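Local coordinates for protein FdxN element excision controlling factor XisI (Anabaena variabilis ATCC 29413, PDB 2NVM) that probably helps control excision of the fdxN element, a site-specific recombination that restores nitrogen-fixation genes in cyanobacteria, as a partner of XisF and XisH, at residues B[71-75]-B[86-90]; B[81-86]-B[106-112]. One frame throughout, in Å; residues are numbered along the deposited sequence.

Contact 1 (B[71-75]-B[86-90]); sequences HIILY and EEDST
Tyr75 and Glu87 form an antiparallel hydrogen-bonded pair. Tyr75 N gives a nearly straight bond to Glu87 O (3.0 Å, 170° at the hydrogen), and Tyr75 O is gripped twice, by Glu86 N at 2.9 Å and by Glu87 N at 3.2 Å. Glu86 and Glu87 together face Tyr75 as a classic beta bulge in the hairpin of strands 67-79 and 82-87; a second bulge sets Ile73 and Leu74 opposite Trp58 on the other flank of 67-79. Beyond the pair the two segments diverge, and a water donating to both Ile73 O and Glu87 OE2 bridges them, while Glu87 OE1 is hydrogen-bonded to Gln70 of the second subunit.

Carbon contacts flank these bonds. With CG anti to its carbonyl carbon (chi1 -54°), Glu86 lays CG over one face of the Tyr75 ring, 4.1 Å from the centroid, a CH-pi contact displaced toward the rim; the bend at chi2 then turns the carboxylate toward Arg68 and Arg46 of the second subunit. Ile72 CG2 meets Glu87 CG at 3.7 Å, while the Leu74 CD1 methyl rests on the carbonyl oxygen Glu87 O.

Past the strand, Asp88 OD1 makes an Asx turn, taking Thr90 N from above the carboxylate plane and Thr90 OG1, at 2.7 Å, on its syn lone pair. Asp88 OD2 accepts from Leu92 N, just ahead of helix 93-100. An alanine here would leave Thr90 N and OG1 without their shared acceptor and Leu92 N without OD2, and the turn leading into the helix would probably be freer to shift.

Contact 2 (B[81-86]-B[106-112]); sequences GKIWIE and TDIILGF
The indole of Trp84 carries Ile109 on one face. Ile109 CG2 sits almost on the normal of the six-membered ring, 3.8 Å from its centroid, in a CH-pi contact, and CD1 presses closer, 3.3 Å from Trp84 CE2 and offset toward the rim. With CG1 anti to the carbonyl carbon (chi1 -58°) and the chain extended beyond it, Ile109 spreads both branches over the indole. Lys82 O lies at the indole edge, in its plane, yet Trp84 NE1 is buried without a polar partner. The Phe112 ring meets Ile85 O with its edge, CD2 coming to 3.4 Å from that oxygen.

Strands 82-86 and 108-110 run parallel as the two strands of a beta-alpha-beta unit whose helix, 93-100, packs on the face bearing Ile83, Ile85 and Ile108. Ile83 N bonds Asp107 O at 2.7 Å, Ile109 N bonds Ile83 O, and Ile85 N bonds Ile109 O. A weak bond from Phe112 N to Ile85 O follows an inverse gamma turn centred on Leu110. On the helix-covered face, Ile85 CD1 touches both Leu110 CD2 (3.8 Å) and Ile108 CG2, the side chains lying side by side and pointing the same way.

At the opposite end of the pairing, the extended Lys82 chain crosses Asp107 at about a right angle and delivers NZ to Thr106 O at 3.1 Å. NZ also forms a salt bridge with the C-terminal carboxylate of Ala126, while Asp107 OD2 bonds Tyr8 OH of helix 4-23.

From the N terminus, helix 4-23 and the strands up to 63-64 precede both contacts. The chain then runs along strand 67-79, which holds 71-75, and turns back as strand 82-87, and contact 1 closes the hairpin when 86-90 returns beside it. Contact 2 starts at 81-86, before that return is complete, and closes only after helix 93-100 has carried the chain to 106-112. The segments therefore alternate along the chain, and the two loops cross, sharing Glu86. Strand 82-87 stands between 67-79 and 108-110, joining an antiparallel neighbour to a parallel one in a single mixed sheet. Asp88 CB packs against Phe112 CE2 (4.0 Å) where the contacts meet, and both reach the second subunit.

Contact 1 (B[71-75]-B[86-90])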
loop_
_atom_site.group_PDB
_atom_site.type_symbol
_atom_site.label_atom_id
_atom_site.label_comp_id
_atom_site.label_asym_id
_atom_site.label_seq_id
_atom_site.Cartn_x
_atom_site.Cartn_y
_atom_site.Cartn_z
ATOM N N HIS B 71 6.076 -1.768 7.817
ATOM C CA HIS B 71 5.356 -0.664 8.430
ATOM C C HIS B 71 4.842 0.405 7.444
ATOM O O HIS B 71 5.604 0.946 6.654
ATOM C CB HIS B 71 6.372 -0.094 9.473
ATOM C CG HIS B 71 5.979 1.196 10.106
ATOM N ND1 HIS B 71 4.877 1.322 10.926
ATOM C CD2 HIS B 71 6.576 2.408 10.089
ATOM C CE1 HIS B 71 4.789 2.571 11.351
ATOM N NE2 HIS B 71 5.806 3.253 10.854
ATOM N N ILE B 72 3.551 0.701 7.525
ATOM C CA ILE B 72 2.892 1.761 6.721
ATOM C C ILE B 72 3.244 3.100 7.371
ATOM O O ILE B 72 3.052 3.249 8.583
ATOM C CB ILE B 72 1.365 1.538 6.638
ATOM C CG1 ILE B 72 1.099 0.206 5.898
ATOM C CG2 ILE B 72 0.641 2.759 5.954
ATOM C CD1 ILE B 72 -0.362 -0.183 5.799
ATOM N N ILE B 73 3.794 4.027 6.561
ATOM C CA ILE B 73 4.204 5.375 6.984
ATOM C C ILE B 73 3.099 6.382 6.670
ATOM O O ILE B 73 2.714 7.181 7.521
ATOM C CB ILE B 73 5.493 5.884 6.227
ATOM C CG1 ILE B 73 6.687 4.937 6.399
ATOM C CG2 ILE B 73 5.888 7.300 6.677
ATOM C CD1 ILE B 73 7.152 4.782 7.804
ATOM N N LEU B 74 2.625 6.357 5.420
ATOM C CA LEU B 74 1.599 7.269 4.927
ATOM C C LEU B 74 0.711 6.524 3.951
ATOM O O LEU B 74 1.223 5.868 3.032
ATOM C CB LEU B 74 2.295 8.469 4.267
ATOM C CG LEU B 74 1.582 9.766 3.859
ATOM C CD1 LEU B 74 0.774 10.354 4.983
ATOM C CD2 LEU B 74 2.633 10.788 3.403
ATOM N N TYR B 75 -0.604 6.601 4.178
ATOM C CA TYR B 75 -1.590 5.929 3.356
ATOM C C TYR B 75 -2.792 6.847 3.139
ATOM O O TYR B 75 -3.445 7.276 4.094
ATOM C CB TYR B 75 -1.969 4.549 3.965
ATOM C CG TYR B 75 -3.076 3.788 3.257
ATOM C CD1 TYR B 75 -3.243 3.850 1.846
ATOM C CD2 TYR B 75 -3.905 2.906 3.975
ATOM C CE1 TYR B 75 -4.267 3.143 1.196
ATOM C CE2 TYR B 75 -4.923 2.191 3.341
ATOM C CZ TYR B 75 -5.089 2.310 1.937
ATOM O OH TYR B 75 -6.063 1.615 1.275
ATOM N N GLU B 86 -5.672 7.576 5.903
ATOM C CA GLU B 86 -5.709 6.323 6.685
ATOM C C GLU B 86 -4.511 6.155 7.624
ATOM O O GLU B 86 -4.600 5.444 8.598
ATOM C CB GLU B 86 -5.761 5.119 5.747
ATOM C CG GLU B 86 -6.893 5.100 4.688
ATOM C CD GLU B 86 -8.301 4.899 5.219
ATOM O OE1 GLU B 86 -8.574 5.019 6.424
ATOM O OE2 GLU B 86 -9.193 4.657 4.394
ATOM N N GLU B 87 -3.371 6.740 7.288
ATOM C CA GLU B 87 -2.168 6.670 8.120
ATOM C C GLU B 87 -1.355 7.902 7.787
ATOM O O GLU B 87 -1.224 8.241 6.604
ATOM C CB GLU B 87 -1.381 5.379 7.834
ATOM C CG GLU B 87 -0.112 5.156 8.691
ATOM C CD GLU B 87 -0.373 5.062 10.207
ATOM O OE1 GLU B 87 -1.289 4.322 10.612
ATOM O OE2 GLU B 87 0.364 5.717 10.992
ATOM N N ASP B 88 -0.841 8.563 8.826
ATOM C CA ASP B 88 -0.095 9.793 8.708
ATOM C C ASP B 88 1.101 9.797 9.655
ATOM O O ASP B 88 0.940 9.493 10.838
ATOM C CB ASP B 88 -1.037 10.966 9.085
ATOM C CG ASP B 88 -0.366 12.357 8.971
ATOM O OD1 ASP B 88 0.455 12.558 8.056
ATOM O OD2 ASP B 88 -0.679 13.245 9.791
ATOM N N SER B 89 2.254 10.216 9.125
ATOM C CA SER B 89 3.544 10.360 9.832
ATOM C C SER B 89 4.019 11.831 10.028
ATOM O O SER B 89 5.082 12.056 10.608
ATOM C CB SER B 89 4.618 9.684 8.975
ATOM O OG SER B 89 4.658 10.298 7.681
ATOM N N THR B 90 3.241 12.800 9.538
ATOM C CA THR B 90 3.584 14.237 9.540
ATOM C C THR B 90 2.943 15.098 10.628
ATOM O O THR B 90 3.213 16.308 10.648
ATOM C CB THR B 90 3.179 14.854 8.158
ATOM O OG1 THR B 90 1.746 14.913 8.041
ATOM C CG2 THR B 90 3.758 14.039 7.006
HETATM O O HOH W 1 3.030 6.952 10.148
#

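Contact 2 (B[81-86]-B[106-112])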
loop_
_atom_site.group_PDB
_atom_site.type_symbol
_atom_site.label_atom_id
_atom_site.label_comp_id
_atom_site.label_asym_id
_atom_site.label_seq_id
_atom_site.Cartn_x
_atom_site.Cartn_y
_atom_site.Cartn_z
ATOM N N GLY B 81 -15.462 10.665 -3.769
ATOM C CA GLY B 81 -15.075 12.059 -3.944
ATOM C C GLY B 81 -14.412 12.735 -2.755
ATOM O O GLY B 81 -14.361 13.963 -2.731
ATOM N N LYS B 82 -13.907 11.962 -1.784
ATOM C CA LYS B 82 -13.224 12.508 -0.589
ATOM C C LYS B 82 -11.879 11.828 -0.355
ATOM O O LYS B 82 -11.717 10.651 -0.678
ATOM C CB LYS B 82 -14.110 12.410 0.655
ATOM C CG LYS B 82 -15.398 13.212 0.502
ATOM C CD LYS B 82 -16.171 13.377 1.798
ATOM C CE LYS B 82 -17.431 14.211 1.565
ATOM N NZ LYS B 82 -18.121 14.532 2.833
ATOM N N ILE B 83 -10.936 12.587 0.212
ATOM C CA ILE B 83 -9.581 12.137 0.521
ATOM C C ILE B 83 -9.619 11.563 1.934
ATOM O O ILE B 83 -9.979 12.259 2.869
ATOM C CB ILE B 83 -8.548 13.308 0.414
ATOM C CG1 ILE B 83 -8.488 13.819 -1.048
ATOM C CG2 ILE B 83 -7.160 12.884 0.906
ATOM C CD1 ILE B 83 -7.691 15.071 -1.246
ATOM N N TRP B 84 -9.249 10.289 2.061
ATOM C CA TRP B 84 -9.188 9.565 3.332
ATOM C C TRP B 84 -7.730 9.447 3.724
ATOM O O TRP B 84 -6.982 8.836 2.986
ATOM C CB TRP B 84 -9.774 8.163 3.179
ATOM C CG TRP B 84 -11.236 8.127 3.147
ATOM C CD1 TRP B 84 -12.055 8.570 2.156
ATOM C CD2 TRP B 84 -12.074 7.602 4.166
ATOM N NE1 TRP B 84 -13.370 8.375 2.503
ATOM C CE2 TRP B 84 -13.415 7.767 3.730
ATOM C CE3 TRP B 84 -11.828 7.005 5.416
ATOM C CZ2 TRP B 84 -14.520 7.358 4.513
ATOM C CZ3 TRP B 84 -12.907 6.589 6.193
ATOM C CH2 TRP B 84 -14.250 6.764 5.736
ATOM N N ILE B 85 -7.335 10.045 4.848
ATOM C CA ILE B 85 -5.967 9.931 5.385
ATOM C C ILE B 85 -6.080 8.761 6.371
ATOM O O ILE B 85 -6.586 8.923 7.488
ATOM C CB ILE B 85 -5.446 11.208 6.060
ATOM C CG1 ILE B 85 -5.580 12.428 5.118
ATOM C CG2 ILE B 85 -3.989 10.988 6.510
ATOM C CD1 ILE B 85 -5.132 13.751 5.741
ATOM N N GLU B 86 -5.672 7.576 5.903
ATOM C CA GLU B 86 -5.709 6.323 6.685
ATOM C C GLU B 86 -4.511 6.155 7.624
ATOM O O GLU B 86 -4.600 5.444 8.598
ATOM C CB GLU B 86 -5.761 5.119 5.747
ATOM C CG GLU B 86 -6.893 5.100 4.688
ATOM C CD GLU B 86 -8.301 4.899 5.219
ATOM O OE1 GLU B 86 -8.574 5.019 6.424
ATOM O OE2 GLU B 86 -9.193 4.657 4.394
ATOM N N THR B 106 -14.237 19.632 4.403
ATOM C CA THR B 106 -15.361 18.689 4.237
ATOM C C THR B 106 -15.054 17.506 3.300
ATOM O O THR B 106 -15.816 16.535 3.319
ATOM C CB THR B 106 -16.664 19.387 3.745
ATOM O OG1 THR B 106 -16.463 19.950 2.442
ATOM C CG2 THR B 106 -17.095 20.472 4.726
ATOM N N ASP B 107 -14.010 17.619 2.456
ATOM C CA ASP B 107 -13.544 16.538 1.556
ATOM C C ASP B 107 -12.279 15.776 2.060
ATOM O O ASP B 107 -11.712 14.985 1.309
ATOM C CB ASP B 107 -13.364 17.087 0.118
ATOM C CG ASP B 107 -14.694 17.435 -0.565
ATOM O OD1 ASP B 107 -15.732 16.781 -0.310
ATOM O OD2 ASP B 107 -14.687 18.343 -1.417
ATOM N N ILE B 108 -11.885 16.001 3.324
ATOM C CA ILE B 108 -10.750 15.356 4.001
ATOM C C ILE B 108 -11.329 14.548 5.186
ATOM O O ILE B 108 -12.018 15.113 6.007
ATOM C CB ILE B 108 -9.714 16.394 4.538
ATOM C CG1 ILE B 108 -9.155 17.259 3.393
ATOM C CG2 ILE B 108 -8.562 15.689 5.275
ATOM C CD1 ILE B 108 -8.116 18.296 3.819
ATOM N N ILE B 109 -11.052 13.245 5.249
ATOM C CA ILE B 109 -11.498 12.357 6.342
ATOM C C ILE B 109 -10.265 11.749 7.008
ATOM O O ILE B 109 -9.398 11.190 6.319
ATOM C CB ILE B 109 -12.408 11.205 5.839
ATOM C CG1 ILE B 109 -13.639 11.778 5.129
ATOM C CG2 ILE B 109 -12.837 10.299 7.008
ATOM C CD1 ILE B 109 -14.586 10.763 4.621
ATOM N N LEU B 110 -10.198 11.858 8.335
ATOM C CA LEU B 110 -9.126 11.253 9.110
ATOM C C LEU B 110 -9.587 9.854 9.460
ATOM O O LEU B 110 -10.212 9.623 10.494
ATOM C CB LEU B 110 -8.747 12.082 10.340
ATOM C CG LEU B 110 -8.311 13.515 10.030
ATOM C CD1 LEU B 110 -7.918 14.189 11.345
ATOM C CD2 LEU B 110 -7.161 13.608 8.982
ATOM N N GLY B 111 -9.303 8.927 8.537
ATOM C CA GLY B 111 -9.588 7.506 8.669
ATOM C C GLY B 111 -8.905 6.888 9.870
ATOM O O GLY B 111 -9.457 5.990 10.474
ATOM N N PHE B 112 -7.707 7.377 10.221
ATOM C CA PHE B 112 -7.005 6.935 11.446
ATOM C C PHE B 112 -7.687 7.393 12.763
ATOM O O PHE B 112 -7.289 6.925 13.821
ATOM C CB PHE B 112 -5.505 7.270 11.428
ATOM C CG PHE B 112 -5.186 8.719 11.563
ATOM C CD1 PHE B 112 -4.948 9.281 12.826
ATOM C CD2 PHE B 112 -5.046 9.522 10.435
ATOM C CE1 PHE B 112 -4.620 10.642 12.957
ATOM C CE2 PHE B 112 -4.710 10.874 10.550
ATOM C CZ PHE B 112 -4.501 11.440 11.817
#